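Local structure of tubulin-like protein CetZ (Methanosaeta thermophila, 3ZID) at residues A198-F203 with L234-A239; A273-Q278 with G301-G306. The protein binds GTP as a tubulin/FtsZ-family GTPase of the archaeal cytoskeleton and is probably involved in the control of cell shape. One frame throughout, in Å; residues are numbered along the deposited sequence.

Contact 1 (A198-F203 with L234-A239); sequences AQRLLF and LGYYQA
Arg200 and Tyr236 mark the closest backbone approach, their CA atoms 6.9 Å apart, where the axes of segments 198-203 and 234-238 cross at 94° and come within 9.0 Å; the first lies on helix 186-210, the second on edge strand 232-238. In the tubulin/FtsZ fold this long helix is the core helix that joins the nucleotide-binding domain to the second domain, and here it lies against the sheet of the latter. Arg200 and Tyr236 carry most of the contact. The Arg200 guanidinium is roofed on one face by Tyr236 CB, 3.3 Å above the plane and over its centre. At the guanidinium edge, Arg200 NH1 donates to Leu234 O (3.0 Å), a bent bond at 137° that meets the oxygen from above its carbonyl plane; Gly258 O shares this nitrogen, which should limit the group's rotation. Lower on the chain, Arg200 CB packs on Leu234 CD1 at 3.7 Å. The Tyr236 ring, its CG anti to the backbone N, reaches between Gln199 and Phe203, and its hydroxyl is hydrogen-bonded to Arg315. The amide of Gln199 lies near that hydroxyl at an angle too poor for a bond. Phe203 and Tyr236 meet edge against edge, planes 88° apart, with Phe203 CD2 3.4 Å from Tyr236 CE2.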
# COMPACT_ATOMS: atom_id res chain seq x y z
N ALA A 198 9.76 -0.12 -0.08
CA ALA A 198 10.62 -0.80 -1.04
C ALA A 198 11.50 -1.85 -0.36
O ALA A 198 11.69 -2.95 -0.88
CB ALA A 198 11.46 0.22 -1.78
N GLN A 199 12.04 -1.51 0.80
CA GLN A 199 12.92 -2.42 1.52
C GLN A 199 12.16 -3.69 1.88
O GLN A 199 12.64 -4.81 1.64
CB GLN A 199 13.41 -1.76 2.79
CG GLN A 199 14.51 -2.50 3.51
CD GLN A 199 15.08 -1.65 4.65
OE1 GLN A 199 14.37 -0.83 5.24
NE2 GLN A 199 16.36 -1.84 4.94
N ARG A 200 10.95 -3.50 2.40
CA ARG A 200 10.13 -4.63 2.77
C ARG A 200 9.68 -5.47 1.58
O ARG A 200 9.71 -6.68 1.67
CB ARG A 200 8.93 -4.17 3.61
CG ARG A 200 9.36 -3.82 5.03
CD ARG A 200 8.45 -2.80 5.69
NE ARG A 200 9.19 -2.00 6.67
CZ ARG A 200 8.75 -1.72 7.89
NH1 ARG A 200 7.57 -2.20 8.31
NH2 ARG A 200 9.49 -0.99 8.69
N LEU A 201 9.32 -4.84 0.46
CA LEU A 201 8.85 -5.59 -0.71
C LEU A 201 9.98 -6.43 -1.31
O LEU A 201 9.77 -7.56 -1.74
CB LEU A 201 8.31 -4.65 -1.79
CG LEU A 201 6.96 -3.95 -1.54
CD1 LEU A 201 6.61 -3.05 -2.74
CD2 LEU A 201 5.87 -4.97 -1.26
N LEU A 202 11.17 -5.83 -1.37
CA LEU A 202 12.34 -6.52 -1.88
C LEU A 202 12.73 -7.70 -1.00
O LEU A 202 13.08 -8.77 -1.50
CB LEU A 202 13.50 -5.55 -2.05
CG LEU A 202 13.31 -4.69 -3.30
CD1 LEU A 202 14.33 -3.56 -3.33
CD2 LEU A 202 13.43 -5.58 -4.56
N PHE A 203 12.63 -7.52 0.31
CA PHE A 203 12.86 -8.61 1.26
C PHE A 203 11.80 -9.70 0.99
O PHE A 203 12.13 -10.88 0.89
CB PHE A 203 12.78 -8.05 2.69
CG PHE A 203 13.19 -9.01 3.79
CD1 PHE A 203 13.55 -10.31 3.52
CD2 PHE A 203 13.21 -8.58 5.11
CE1 PHE A 203 13.93 -11.18 4.55
CE2 PHE A 203 13.57 -9.44 6.14
CZ PHE A 203 13.93 -10.75 5.86
N LEU A 234 3.11 -5.10 6.30
CA LEU A 234 4.42 -5.73 6.45
C LEU A 234 5.12 -5.13 7.67
O LEU A 234 5.15 -3.91 7.85
CB LEU A 234 5.27 -5.48 5.21
CG LEU A 234 4.74 -6.04 3.90
CD1 LEU A 234 5.69 -5.69 2.75
CD2 LEU A 234 4.59 -7.55 4.00
N GLY A 235 5.73 -5.98 8.47
CA GLY A 235 6.59 -5.53 9.56
C GLY A 235 8.05 -5.88 9.27
O GLY A 235 8.36 -6.73 8.44
N TYR A 236 8.97 -5.21 9.95
CA TYR A 236 10.36 -5.35 9.60
C TYR A 236 11.21 -4.94 10.77
O TYR A 236 10.86 -4.03 11.50
CB TYR A 236 10.67 -4.44 8.43
CG TYR A 236 12.08 -4.50 7.91
CD1 TYR A 236 13.08 -3.68 8.42
CD2 TYR A 236 12.39 -5.34 6.86
CE1 TYR A 236 14.36 -3.73 7.89
CE2 TYR A 236 13.64 -5.39 6.33
CZ TYR A 236 14.63 -4.60 6.86
OH TYR A 236 15.88 -4.68 6.30
N TYR A 237 12.32 -5.64 10.95
CA TYR A 237 13.32 -5.24 11.91
C TYR A 237 14.67 -5.77 11.54
O TYR A 237 14.81 -6.96 11.30
CB TYR A 237 12.96 -5.72 13.30
CG TYR A 237 13.99 -5.31 14.34
CD1 TYR A 237 14.02 -4.03 14.87
CD2 TYR A 237 14.95 -6.22 14.76
CE1 TYR A 237 14.97 -3.68 15.82
CE2 TYR A 237 15.90 -5.88 15.70
CZ TYR A 237 15.90 -4.61 16.21
OH TYR A 237 16.86 -4.29 17.13
N GLN A 238 15.64 -4.88 11.46
CA GLN A 238 17.03 -5.25 11.23
C GLN A 238 17.78 -5.20 12.56
O GLN A 238 17.89 -4.15 13.15
CB GLN A 238 17.68 -4.25 10.28
CG GLN A 238 19.17 -4.42 10.17
CD GLN A 238 19.53 -5.64 9.40
OE1 GLN A 238 19.30 -5.69 8.21
NE2 GLN A 238 20.06 -6.66 10.08
N ALA A 239 18.27 -6.34 13.04
CA ALA A 239 19.05 -6.40 14.28
C ALA A 239 20.47 -5.88 14.10
O ALA A 239 20.99 -5.87 12.99
CB ALA A 239 19.08 -7.83 14.84

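Contact 2 (A273-Q278 with G301-G306); sequences AMIVIQ and GHVFKG
Ala273 and Val303 begin a parallel pairing that continues through Met274 with Phe304 and Ile275 with Lys305 to Val276 with Gly306, at CA separations of 4.6 to 4.8 Å. Five backbone hydrogen bonds hold it, and their order is that of a regular parallel sheet: Ala273 binds the carbonyl of His302 through N and the amide of Phe304 through O, Ile275 does the same with Phe304 and Gly306, and Ile277 N closes the series on Gly306 O at 2.8 Å. The angles at the hydrogen run from 154° to 168°; Phe304 N to Ala273 O, at the straight end of that range, is 2.8 Å. CA-H...O contacts fill the intervals, such as Lys305 CA to Ile275 O at 3.2 Å, so the carbonyls of Ala273, Phe304, Ile275 and Gly306 each take an N-H and a CA-H.

Side chains add less. On the face bearing Ala273, Ile275 CG1 lies 3.8 Å from Val303 CG1; Val303 turns that methyl anti to its own backbone N (chi1 -178°), which carries it along the strand to the isoleucine. On the other face, Met274 CG and Phe304 CB meet loosely at 4.3 Å, while Phe304 CD2 comes 3.7 Å from Ala273 O.

Both strands belong to the beta-alpha-beta unit of strand 270-279, helix 286-296 and strand 302-309. That helix covers the face of Ile275, Val303 and Lys305 through Ile293 and Leu296. Helices 186-210 and 219-225 pack on the opposite face, where Met274 meets Leu204 and Phe221, and strand 315-322 pairs with the other side of strand 270-279, leaving 302-309 outermost.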
# COMPACT_ATOMS: atom_id res chain seq x y z
N ALA A 273 -0.17 -14.75 10.08
CA ALA A 273 1.12 -14.13 9.81
C ALA A 273 2.12 -15.09 9.14
O ALA A 273 2.02 -16.32 9.28
CB ALA A 273 1.72 -13.56 11.09
N MET A 274 3.03 -14.52 8.36
CA MET A 274 4.18 -15.23 7.84
C MET A 274 5.40 -14.48 8.40
O MET A 274 5.54 -13.27 8.21
CB MET A 274 4.20 -15.22 6.31
CG MET A 274 5.34 -16.04 5.68
SD MET A 274 5.22 -16.10 3.87
CE MET A 274 5.42 -14.39 3.44
N ILE A 275 6.24 -15.18 9.15
CA ILE A 275 7.46 -14.58 9.70
C ILE A 275 8.68 -15.15 8.98
O ILE A 275 8.87 -16.36 8.96
CB ILE A 275 7.60 -14.87 11.22
CG1 ILE A 275 6.32 -14.51 11.99
CG2 ILE A 275 8.80 -14.15 11.80
CD1 ILE A 275 5.97 -13.06 11.98
N VAL A 276 9.50 -14.29 8.38
CA VAL A 276 10.70 -14.73 7.68
C VAL A 276 11.91 -14.20 8.43
O VAL A 276 12.00 -13.01 8.69
CB VAL A 276 10.75 -14.20 6.22
CG1 VAL A 276 12.01 -14.72 5.50
CG2 VAL A 276 9.52 -14.60 5.47
N ILE A 277 12.80 -15.12 8.82
CA ILE A 277 14.05 -14.77 9.48
C ILE A 277 15.20 -14.96 8.50
O ILE A 277 15.35 -16.03 7.91
CB ILE A 277 14.35 -15.68 10.69
CG1 ILE A 277 13.10 -15.91 11.53
CG2 ILE A 277 15.50 -15.09 11.53
CD1 ILE A 277 12.86 -14.80 12.49
N GLN A 278 15.99 -13.92 8.32
CA GLN A 278 17.09 -13.98 7.38
C GLN A 278 18.38 -13.54 8.06
O GLN A 278 18.39 -12.53 8.75
CB GLN A 278 16.81 -13.06 6.19
CG GLN A 278 17.90 -13.05 5.14
CD GLN A 278 17.53 -12.18 3.95
OE1 GLN A 278 17.36 -10.97 4.08
NE2 GLN A 278 17.36 -12.80 2.80
N GLY A 301 -3.61 -16.35 15.32
CA GLY A 301 -4.13 -17.67 14.97
C GLY A 301 -3.27 -18.67 14.20
O GLY A 301 -3.07 -19.80 14.66
N HIS A 302 -2.77 -18.28 13.04
CA HIS A 302 -1.95 -19.14 12.20
C HIS A 302 -0.66 -18.44 11.81
O HIS A 302 -0.69 -17.37 11.21
CB HIS A 302 -2.72 -19.51 10.93
CG HIS A 302 -4.06 -20.11 11.18
ND1 HIS A 302 -4.23 -21.36 11.75
CD2 HIS A 302 -5.31 -19.64 10.94
CE1 HIS A 302 -5.52 -21.63 11.85
NE2 HIS A 302 -6.20 -20.60 11.37
N VAL A 303 0.48 -19.01 12.16
CA VAL A 303 1.76 -18.41 11.81
C VAL A 303 2.60 -19.35 10.98
O VAL A 303 2.83 -20.48 11.37
CB VAL A 303 2.56 -18.03 13.07
CG1 VAL A 303 3.87 -17.35 12.67
CG2 VAL A 303 1.72 -17.14 13.98
N PHE A 304 3.04 -18.88 9.82
CA PHE A 304 3.98 -19.64 8.98
C PHE A 304 5.34 -19.01 9.14
O PHE A 304 5.45 -17.81 9.40
CB PHE A 304 3.60 -19.55 7.51
CG PHE A 304 2.25 -20.08 7.20
CD1 PHE A 304 2.05 -21.43 7.02
CD2 PHE A 304 1.17 -19.22 7.10
CE1 PHE A 304 0.81 -21.93 6.74
CE2 PHE A 304 -0.09 -19.71 6.83
CZ PHE A 304 -0.27 -21.06 6.65
N LYS A 305 6.38 -19.81 9.01
CA LYS A 305 7.72 -19.29 9.18
C LYS A 305 8.61 -19.74 8.08
O LYS A 305 8.39 -20.79 7.48
CB LYS A 305 8.29 -19.70 10.54
CG LYS A 305 8.76 -21.13 10.59
CD LYS A 305 9.17 -21.47 12.01
CE LYS A 305 9.97 -22.76 12.05
NZ LYS A 305 11.22 -22.59 11.28
N GLY A 306 9.59 -18.90 7.77
CA GLY A 306 10.59 -19.21 6.78
C GLY A 306 11.94 -18.76 7.30
O GLY A 306 12.06 -17.72 7.92

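Overall arrangement
Contacts 1 and 2 involve the same four-stranded mixed sheet, with strand 315-322 between strands 232-238 and 270-279; their centres lie about 13 Å apart. Both are largely buried, though contact 2 is farther from the chain's centre and includes exposed His302. Their chemistry differs with their place in the fold: contact 1 sets a helix across an edge strand mainly through side chains, with one arginine-to-backbone bond, whereas contact 2 pairs neighbouring strands through backbone bonds. Phe203 CE1 links them directly, 3.5 Å from Gln278 OE1. Arg315 spans the same junction, bonded to Tyr236 and Gln278 and forming a cation-pi contact with Phe203. The Leu201 side chain in contact 1 is about 11 Å from bound GDP; contact 2 lies away from the nucleotide site.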